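Local coordinates for DNA topoisomerase 2-associated protein PAT1 (Saccharomyces cerevisiae, PDB 5LMG) that activates mRNA decapping and represses translation in yeast, its C-terminal domain directly binding the Dcp2 decapping enzyme and the Xrn1 5'-3' exonuclease, at residues L42-E56 with Y91-G105. The protein carries 2 engineered substitutions. Sequence-based numbering, arbitrary orientation.
Sequences LNKSGGKKFILELIE and YDVNPFISMLSFDKG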
ATOM      1  N   LEU A  42     -22.344  -7.409   3.937  1.00 87.41           N
ATOM      2  CA  LEU A  42     -22.345  -8.825   3.547  1.00 86.79           C
ATOM      3  C   LEU A  42     -23.646  -9.228   2.845  1.00 90.22           C
ATOM      4  O   LEU A  42     -23.641 -10.148   2.026  1.00 89.54           O
ATOM      5  CB  LEU A  42     -22.137  -9.718   4.782  1.00 86.78           C
ATOM      6  CG  LEU A  42     -20.835 -10.510   4.851  1.00 90.72           C
ATOM      7  CD1 LEU A  42     -20.593 -11.020   6.255  1.00 90.78           C
ATOM      8  CD2 LEU A  42     -20.838 -11.672   3.875  1.00 93.02           C
ATOM      9  N   ASN A  43     -24.758  -8.551   3.189  1.00 86.66           N
ATOM     10  CA  ASN A  43     -26.087  -8.796   2.626  1.00 86.89           C
ATOM     11  C   ASN A  43     -26.192  -8.313   1.171  1.00 88.92           C
ATOM     12  O   ASN A  43     -27.013  -8.832   0.411  1.00 88.61           O
ATOM     13  CB  ASN A  43     -27.171  -8.185   3.517  1.00 89.47           C
ATOM     14  CG  ASN A  43     -27.116  -8.694   4.942  1.00112.09           C
ATOM     15  OD1 ASN A  43     -26.290  -8.258   5.759  1.00105.46           O
ATOM     16  ND2 ASN A  43     -27.962  -9.663   5.257  1.00103.32           N
ATOM     17  N   LYS A  44     -25.316  -7.359   0.779  1.00 84.07           N
ATOM     18  CA  LYS A  44     -25.204  -6.813  -0.579  1.00 83.25           C
ATOM     19  C   LYS A  44     -24.524  -7.813  -1.547  1.00 85.18           C
ATOM     20  O   LYS A  44     -24.336  -7.499  -2.725  1.00 84.25           O
ATOM     21  CB  LYS A  44     -24.442  -5.475  -0.555  1.00 85.23           C
ATOM     22  CG  LYS A  44     -25.350  -4.260  -0.413  1.00103.26           C
ATOM     23  CD  LYS A  44     -24.661  -2.984  -0.891  1.00113.46           C
ATOM     24  CE  LYS A  44     -25.640  -1.856  -1.111  1.00123.44           C
ATOM     25  NZ  LYS A  44     -25.022  -0.726  -1.854  1.00131.28           N
ATOM     26  N   SER A  45     -24.166  -9.012  -1.039  1.00 81.08           N
ATOM     27  CA  SER A  45     -23.518 -10.097  -1.781  1.00 80.50           C
ATOM     28  C   SER A  45     -24.202 -11.467  -1.603  1.00 83.65           C
ATOM     29  O   SER A  45     -23.802 -12.433  -2.262  1.00 83.53           O
ATOM     30  CB  SER A  45     -22.042 -10.189  -1.414  1.00 83.74           C
ATOM     31  OG  SER A  45     -21.882 -10.484  -0.038  1.00 95.40           O
ATOM     32  N   GLY A  46     -25.222 -11.531  -0.739  1.00 78.98           N
ATOM     33  CA  GLY A  46     -25.987 -12.749  -0.489  1.00 78.69           C
ATOM     34  C   GLY A  46     -26.093 -13.208   0.953  1.00 81.40           C
ATOM     35  O   GLY A  46     -26.806 -14.176   1.234  1.00 82.04           O
ATOM     36  N   GLY A  47     -25.387 -12.531   1.859  1.00 76.06           N
ATOM     37  CA  GLY A  47     -25.388 -12.857   3.282  1.00 75.45           C
ATOM     38  C   GLY A  47     -24.185 -13.658   3.746  1.00 78.21           C
ATOM     39  O   GLY A  47     -23.486 -14.268   2.931  1.00 77.47           O
ATOM     40  N   LYS A  48     -23.960 -13.673   5.078  1.00 73.93           N
ATOM     41  CA  LYS A  48     -22.850 -14.351   5.758  1.00 72.70           C
ATOM     42  C   LYS A  48     -22.808 -15.863   5.522  1.00 76.39           C
ATOM     43  O   LYS A  48     -21.736 -16.388   5.219  1.00 75.95           O
ATOM     44  CB  LYS A  48     -22.843 -14.028   7.263  1.00 74.63           C
ATOM     45  CG  LYS A  48     -21.550 -14.417   7.973  1.00 84.18           C
ATOM     46  CD  LYS A  48     -21.596 -14.088   9.451  1.00 92.32           C
ATOM     47  CE  LYS A  48     -20.298 -14.434  10.129  1.00 99.76           C
ATOM     48  NZ  LYS A  48     -20.293 -13.999  11.547  1.00108.00           N
ATOM     49  N   LYS A  49     -23.959 -16.556   5.665  1.00 72.28           N
ATOM     50  CA  LYS A  49     -24.044 -18.011   5.479  1.00 71.64           C
ATOM     51  C   LYS A  49     -23.786 -18.445   4.030  1.00 72.97           C
ATOM     52  O   LYS A  49     -23.224 -19.521   3.810  1.00 72.19           O
ATOM     53  CB  LYS A  49     -25.371 -18.572   6.016  1.00 74.77           C
ATOM     54  CG  LYS A  49     -25.391 -18.685   7.534  1.00 90.46           C
ATOM     55  CD  LYS A  49     -26.718 -19.194   8.069  1.00102.86           C
ATOM     56  CE  LYS A  49     -26.785 -19.067   9.572  1.00115.44           C
ATOM     57  NZ  LYS A  49     -28.061 -19.597  10.119  1.00125.66           N
ATOM     58  N   PHE A  50     -24.162 -17.596   3.056  1.00 67.45           N
ATOM     59  CA  PHE A  50     -23.954 -17.862   1.632  1.00 66.19           C
ATOM     60  C   PHE A  50     -22.464 -17.731   1.258  1.00 65.98           C
ATOM     61  O   PHE A  50     -21.939 -18.594   0.554  1.00 65.34           O
ATOM     62  CB  PHE A  50     -24.848 -16.945   0.770  1.00 68.40           C
ATOM     63  CG  PHE A  50     -24.519 -16.912  -0.705  1.00 69.82           C
ATOM     64  CD1 PHE A  50     -24.768 -18.014  -1.516  1.00 73.04           C
ATOM     65  CD2 PHE A  50     -23.967 -15.777  -1.285  1.00 71.02           C
ATOM     66  CE1 PHE A  50     -24.457 -17.986  -2.878  1.00 73.74           C
ATOM     67  CE2 PHE A  50     -23.655 -15.749  -2.647  1.00 73.82           C
ATOM     68  CZ  PHE A  50     -23.903 -16.853  -3.434  1.00 72.29           C
ATOM     69  N   ILE A  51     -21.790 -16.668   1.752  1.00 59.31           N
ATOM     70  CA  ILE A  51     -20.368 -16.409   1.499  1.00 57.12           C
ATOM     71  C   ILE A  51     -19.492 -17.496   2.179  1.00 59.51           C
ATOM     72  O   ILE A  51     -18.593 -18.046   1.527  1.00 56.75           O
ATOM     73  CB  ILE A  51     -19.972 -14.938   1.851  1.00 58.86           C
ATOM     74  CG1 ILE A  51     -20.746 -13.892   0.978  1.00 58.80           C
ATOM     75  CG2 ILE A  51     -18.460 -14.708   1.788  1.00 57.96           C
ATOM     76  CD1 ILE A  51     -20.589 -13.962  -0.598  1.00 62.81           C
ATOM     77  N   LEU A  52     -19.815 -17.855   3.447  1.00 56.84           N
ATOM     78  CA  LEU A  52     -19.108 -18.912   4.184  1.00 56.75           C
ATOM     79  C   LEU A  52     -19.239 -20.263   3.486  1.00 60.76           C
ATOM     80  O   LEU A  52     -18.277 -21.035   3.474  1.00 59.79           O
ATOM     81  CB  LEU A  52     -19.545 -18.991   5.657  1.00 57.30           C
ATOM     82  CG  LEU A  52     -19.113 -17.818   6.556  1.00 61.88           C
ATOM     83  CD1 LEU A  52     -19.771 -17.907   7.913  1.00 62.79           C
ATOM     84  CD2 LEU A  52     -17.599 -17.737   6.703  1.00 63.45           C
ATOM     85  N   GLU A  53     -20.403 -20.508   2.832  1.00 57.88           N
ATOM     86  CA  GLU A  53     -20.669 -21.714   2.046  1.00 58.15           C
ATOM     87  C   GLU A  53     -19.811 -21.694   0.779  1.00 60.46           C
ATOM     88  O   GLU A  53     -19.251 -22.730   0.414  1.00 60.65           O
ATOM     89  CB  GLU A  53     -22.163 -21.825   1.691  1.00 60.79           C
ATOM     90  CG  GLU A  53     -22.554 -23.154   1.064  1.00 76.09           C
ATOM     91  CD  GLU A  53     -23.895 -23.181   0.350  1.00106.02           C
ATOM     92  OE1 GLU A  53     -24.112 -22.340  -0.555  1.00104.14           O
ATOM     93  OE2 GLU A  53     -24.709 -24.083   0.659  1.00102.00           O
ATOM     94  N   LEU A  54     -19.697 -20.516   0.119  1.00 55.80           N
ATOM     95  CA  LEU A  54     -18.883 -20.354  -1.090  1.00 54.59           C
ATOM     96  C   LEU A  54     -17.412 -20.642  -0.812  1.00 54.32           C
ATOM     97  O   LEU A  54     -16.775 -21.303  -1.626  1.00 53.51           O
ATOM     98  CB  LEU A  54     -19.045 -18.961  -1.726  1.00 54.97           C
ATOM     99  CG  LEU A  54     -20.388 -18.621  -2.395  1.00 61.56           C
ATOM    100  CD1 LEU A  54     -20.264 -17.334  -3.202  1.00 61.89           C
ATOM    101  CD2 LEU A  54     -20.900 -19.762  -3.303  1.00 64.52           C
ATOM    102  N   ILE A  55     -16.889 -20.166   0.343  1.00 49.12           N
ATOM    103  CA  ILE A  55     -15.507 -20.379   0.782  1.00 47.70           C
ATOM    104  C   ILE A  55     -15.244 -21.889   0.945  1.00 49.63           C
ATOM    105  O   ILE A  55     -14.242 -22.376   0.420  1.00 47.43           O
ATOM    106  CB  ILE A  55     -15.138 -19.535   2.052  1.00 50.06           C
ATOM    107  CG1 ILE A  55     -15.185 -18.021   1.736  1.00 50.33           C
ATOM    108  CG2 ILE A  55     -13.743 -19.916   2.601  1.00 49.70           C
ATOM    109  CD1 ILE A  55     -15.223 -17.076   2.944  1.00 53.18           C
ATOM    110  N   GLU A  56     -16.175 -22.621   1.612  1.00 47.51           N
ATOM    111  CA  GLU A  56     -16.087 -24.080   1.836  1.00 48.24           C
ATOM    112  C   GLU A  56     -16.016 -24.835   0.512  1.00 52.10           C
ATOM    113  O   GLU A  56     -15.193 -25.740   0.377  1.00 51.98           O
ATOM    114  CB  GLU A  56     -17.252 -24.616   2.702  1.00 50.31           C
ATOM    115  CG  GLU A  56     -17.302 -24.098   4.138  1.00 61.11           C
ATOM    116  CD  GLU A  56     -15.983 -23.981   4.881  1.00 87.27           C
ATOM    117  OE1 GLU A  56     -15.280 -25.008   5.021  1.00 78.17           O
ATOM    118  OE2 GLU A  56     -15.654 -22.854   5.318  1.00 86.40           O
ATOM    119  N   TYR A  91     -25.229  -9.473  -7.824  1.00 73.47           N
ATOM    120  CA  TYR A  91     -25.255  -8.770  -6.537  1.00 72.22           C
ATOM    121  C   TYR A  91     -24.616  -7.379  -6.597  1.00 74.27           C
ATOM    122  O   TYR A  91     -23.765  -7.128  -7.456  1.00 72.70           O
ATOM    123  CB  TYR A  91     -24.562  -9.623  -5.456  1.00 72.58           C
ATOM    124  CG  TYR A  91     -25.126 -11.021  -5.296  1.00 74.77           C
ATOM    125  CD1 TYR A  91     -24.611 -12.090  -6.024  1.00 76.77           C
ATOM    126  CD2 TYR A  91     -26.148 -11.283  -4.388  1.00 76.07           C
ATOM    127  CE1 TYR A  91     -25.112 -13.383  -5.867  1.00 77.99           C
ATOM    128  CE2 TYR A  91     -26.650 -12.573  -4.214  1.00 77.48           C
ATOM    129  CZ  TYR A  91     -26.131 -13.620  -4.958  1.00 84.70           C
ATOM    130  OH  TYR A  91     -26.624 -14.895  -4.791  1.00 85.63           O
ATOM    131  N   ASP A  92     -25.016  -6.489  -5.655  1.00 70.42           N
ATOM    132  CA  ASP A  92     -24.489  -5.122  -5.510  1.00 69.69           C
ATOM    133  C   ASP A  92     -22.974  -5.131  -5.242  1.00 70.42           C
ATOM    134  O   ASP A  92     -22.252  -4.277  -5.761  1.00 70.04           O
ATOM    135  CB  ASP A  92     -25.240  -4.364  -4.403  1.00 72.36           C
ATOM    136  CG  ASP A  92     -26.687  -4.047  -4.747  1.00 85.75           C
ATOM    137  OD1 ASP A  92     -26.914  -3.187  -5.631  1.00 86.20           O
ATOM    138  OD2 ASP A  92     -27.592  -4.636  -4.113  1.00 93.02           O
ATOM    139  N   VAL A  93     -22.505  -6.116  -4.446  1.00 64.19           N
ATOM    140  CA  VAL A  93     -21.097  -6.367  -4.124  1.00 61.95           C
ATOM    141  C   VAL A  93     -20.816  -7.810  -4.580  1.00 63.09           C
ATOM    142  O   VAL A  93     -21.491  -8.742  -4.133  1.00 61.70           O
ATOM    143  CB  VAL A  93     -20.763  -6.139  -2.619  1.00 65.32           C
ATOM    144  CG1 VAL A  93     -19.326  -6.553  -2.303  1.00 64.39           C
ATOM    145  CG2 VAL A  93     -20.998  -4.686  -2.213  1.00 64.91           C
ATOM    146  N   ASN A  94     -19.861  -7.977  -5.514  1.00 58.20           N
ATOM    147  CA  ASN A  94     -19.488  -9.277  -6.086  1.00 57.48           C
ATOM    148  C   ASN A  94     -19.149 -10.336  -4.997  1.00 59.18           C
ATOM    149  O   ASN A  94     -18.429 -10.008  -4.045  1.00 57.27           O
ATOM    150  CB  ASN A  94     -18.336  -9.090  -7.089  1.00 57.31           C
ATOM    151  CG  ASN A  94     -17.896 -10.352  -7.781  1.00 76.77           C
ATOM    152  OD1 ASN A  94     -17.023 -11.070  -7.298  1.00 69.05           O
ATOM    153  ND2 ASN A  94     -18.469 -10.636  -8.941  1.00 67.69           N
ATOM    154  N   PRO A  95     -19.671 -11.590  -5.098  1.00 55.49           N
ATOM    155  CA  PRO A  95     -19.373 -12.605  -4.060  1.00 54.82           C
ATOM    156  C   PRO A  95     -17.886 -12.852  -3.777  1.00 54.75           C
ATOM    157  O   PRO A  95     -17.545 -13.170  -2.637  1.00 52.79           O
ATOM    158  CB  PRO A  95     -20.077 -13.864  -4.575  1.00 57.45           C
ATOM    159  CG  PRO A  95     -21.172 -13.347  -5.457  1.00 62.65           C
ATOM    160  CD  PRO A  95     -20.571 -12.142  -6.131  1.00 57.96           C
ATOM    161  N   PHE A  96     -17.003 -12.682  -4.794  1.00 50.24           N
ATOM    162  CA  PHE A  96     -15.558 -12.841  -4.613  1.00 48.87           C
ATOM    163  C   PHE A  96     -15.006 -11.765  -3.660  1.00 52.30           C
ATOM    164  O   PHE A  96     -14.190 -12.085  -2.799  1.00 51.28           O
ATOM    165  CB  PHE A  96     -14.802 -12.848  -5.954  1.00 49.66           C
ATOM    166  CG  PHE A  96     -13.303 -12.960  -5.807  1.00 49.98           C
ATOM    167  CD1 PHE A  96     -12.703 -14.189  -5.546  1.00 52.83           C
ATOM    168  CD2 PHE A  96     -12.492 -11.835  -5.913  1.00 51.23           C
ATOM    169  CE1 PHE A  96     -11.320 -14.292  -5.393  1.00 53.13           C
ATOM    170  CE2 PHE A  96     -11.106 -11.938  -5.765  1.00 53.73           C
ATOM    171  CZ  PHE A  96     -10.529 -13.167  -5.510  1.00 51.96           C
ATOM    172  N   ILE A  97     -15.465 -10.503  -3.823  1.00 48.95           N
ATOM    173  CA  ILE A  97     -15.082  -9.356  -2.995  1.00 48.48           C
ATOM    174  C   ILE A  97     -15.471  -9.615  -1.534  1.00 51.60           C
ATOM    175  O   ILE A  97     -14.658  -9.370  -0.645  1.00 49.75           O
ATOM    176  CB  ILE A  97     -15.631  -8.005  -3.566  1.00 51.65           C
ATOM    177  CG1 ILE A  97     -15.003  -7.664  -4.946  1.00 51.99           C
ATOM    178  CG2 ILE A  97     -15.508  -6.823  -2.577  1.00 51.73           C
ATOM    179  CD1 ILE A  97     -13.474  -7.275  -4.959  1.00 56.83           C
ATOM    180  N   SER A  98     -16.679 -10.149  -1.296  1.00 49.40           N
ATOM    181  CA  SER A  98     -17.136 -10.485   0.060  1.00 49.39           C
ATOM    182  C   SER A  98     -16.358 -11.641   0.691  1.00 52.28           C
ATOM    183  O   SER A  98     -16.123 -11.605   1.902  1.00 50.36           O
ATOM    184  CB  SER A  98     -18.632 -10.759   0.077  1.00 53.28           C
ATOM    185  OG  SER A  98     -19.324  -9.522   0.124  1.00 60.72           O
ATOM    186  N   MET A  99     -15.910 -12.633  -0.128  1.00 49.87           N
ATOM    187  CA  MET A  99     -15.105 -13.779   0.330  1.00 50.62           C
ATOM    188  C   MET A  99     -13.772 -13.301   0.928  1.00 51.39           C
ATOM    189  O   MET A  99     -13.245 -13.929   1.852  1.00 49.81           O
ATOM    190  CB  MET A  99     -14.871 -14.794  -0.806  1.00 53.92           C
ATOM    191  CG  MET A  99     -16.065 -15.713  -1.039  1.00 59.81           C
ATOM    192  SD  MET A  99     -15.721 -17.222  -2.005  1.00 65.73           S
ATOM    193  CE  MET A  99     -15.743 -16.564  -3.650  1.00 62.55           C
ATOM    194  N   LEU A 100     -13.279 -12.154   0.432  1.00 46.99           N
ATOM    195  CA  LEU A 100     -12.051 -11.490   0.854  1.00 47.08           C
ATOM    196  C   LEU A 100     -12.190 -10.792   2.225  1.00 49.15           C
ATOM    197  O   LEU A 100     -11.189 -10.337   2.768  1.00 48.42           O
ATOM    198  CB  LEU A 100     -11.585 -10.509  -0.240  1.00 47.71           C
ATOM    199  CG  LEU A 100     -10.493 -10.982  -1.215  1.00 53.20           C
ATOM    200  CD1 LEU A 100     -10.941 -12.164  -2.033  1.00 54.19           C
ATOM    201  CD2 LEU A 100     -10.116  -9.870  -2.179  1.00 54.89           C
ATOM    202  N   SER A 101     -13.424 -10.711   2.779  1.00 46.40           N
ATOM    203  CA  SER A 101     -13.706 -10.169   4.122  1.00 46.24           C
ATOM    204  C   SER A 101     -13.313 -11.189   5.187  1.00 49.30           C
ATOM    205  O   SER A 101     -13.200 -10.819   6.347  1.00 47.90           O
ATOM    206  CB  SER A 101     -15.193  -9.874   4.299  1.00 49.79           C
ATOM    207  OG  SER A 101     -15.618  -8.757   3.543  1.00 59.42           O
ATOM    208  N   PHE A 102     -13.158 -12.475   4.808  1.00 46.84           N
ATOM    209  CA  PHE A 102     -12.827 -13.565   5.729  1.00 47.06           C
ATOM    210  C   PHE A 102     -11.388 -14.039   5.554  1.00 49.80           C
ATOM    211  O   PHE A 102     -10.912 -14.134   4.417  1.00 48.31           O
ATOM    212  CB  PHE A 102     -13.805 -14.735   5.540  1.00 49.74           C
ATOM    213  CG  PHE A 102     -15.246 -14.384   5.839  1.00 52.75           C
ATOM    214  CD1 PHE A 102     -15.744 -14.456   7.135  1.00 56.56           C
ATOM    215  CD2 PHE A 102     -16.101 -13.958   4.824  1.00 55.88           C
ATOM    216  CE1 PHE A 102     -17.069 -14.110   7.414  1.00 57.99           C
ATOM    217  CE2 PHE A 102     -17.426 -13.605   5.105  1.00 59.28           C
ATOM    218  CZ  PHE A 102     -17.902 -13.688   6.397  1.00 57.56           C
ATOM    219  N   ASP A 103     -10.695 -14.343   6.677  1.00 46.40           N
ATOM    220  CA  ASP A 103      -9.300 -14.830   6.659  1.00 45.77           C
ATOM    221  C   ASP A 103      -9.141 -16.077   5.805  1.00 47.98           C
ATOM    222  O   ASP A 103      -8.150 -16.194   5.080  1.00 46.12           O
ATOM    223  CB  ASP A 103      -8.770 -15.105   8.069  1.00 48.31           C
ATOM    224  CG  ASP A 103      -8.893 -13.929   8.996  1.00 65.62           C
ATOM    225  OD1 ASP A 103      -8.330 -12.853   8.672  1.00 65.49           O
ATOM    226  OD2 ASP A 103      -9.569 -14.070  10.031  1.00 76.68           O
ATOM    227  N   LYS A 104     -10.128 -17.001   5.888  1.00 44.26           N
ATOM    228  CA  LYS A 104     -10.172 -18.235   5.100  1.00 44.21           C
ATOM    229  C   LYS A 104     -10.155 -17.938   3.580  1.00 46.11           C
ATOM    230  O   LYS A 104      -9.392 -18.569   2.852  1.00 44.84           O
ATOM    231  CB  LYS A 104     -11.365 -19.105   5.517  1.00 46.50           C
ATOM    232  CG  LYS A 104     -11.005 -20.573   5.568  1.00 58.13           C
ATOM    233  CD  LYS A 104     -12.168 -21.441   5.997  1.00 59.99           C
ATOM    234  CE  LYS A 104     -11.906 -22.883   5.651  1.00 62.44           C
ATOM    235  NZ  LYS A 104     -12.975 -23.771   6.174  1.00 69.60           N
ATOM    236  N   GLY A 105     -10.927 -16.938   3.141  1.00 42.82           N
ATOM    237  CA  GLY A 105     -10.944 -16.480   1.750  1.00 43.30           C
ATOM    238  C   GLY A 105      -9.581 -15.958   1.320  1.00 46.76           C
ATOM    239  O   GLY A 105      -9.043 -16.387   0.299  1.00 47.80           O
TER
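L42, I51, L52, I55 and the CG methylene of K48 gather round the F102 ring, a worked example of one aromatic side chain, at the N-cap of helix 103-114, packing against both helix 48-56 and the residues that lead into it. L52 CD2 lies over one face in a CH-pi contact, 3.9 Å from the ring centroid, while I51 CG2 approaches F102 CE2 at 3.6 Å. A chi1 of -62° sets I51 CG1 beside the backbone N and turns CG2 anti to it, toward F102 and M99, whose CG and SD run alongside I55 CG1. L54 CD1 rests on P95 CB.

Polar links fix both flanks. S98 OG donates to S45 OG at 2.7 Å, and S45 OG in turn donates to L42 O from above the carbonyl plane; G47 N reaches that carbonyl from the opposite face. V93 N bonds K44 O at 2.9 Å. S45 O sits over the centre of the Y91 ring, 3.3 Å above its plane, and Y91 OH comes within 3.6 Å of F50 CZ, the two rings meeting obliquely. An alanine in place of Y91 would probably uncover S45 O, which has no polar partner, and leave F50 without its aromatic neighbour. At the far end K104 NZ salt-bridges E56 OE1 (2.9 Å) on its syn lone pair.

The first turns of helix 48-70 cross helix 95-99 at -85°, the axes 9.7 Å apart, in a mainly helical domain; F96, facing away, packs on helices 103-114 and 118-130, and L100 touches helix 151-174.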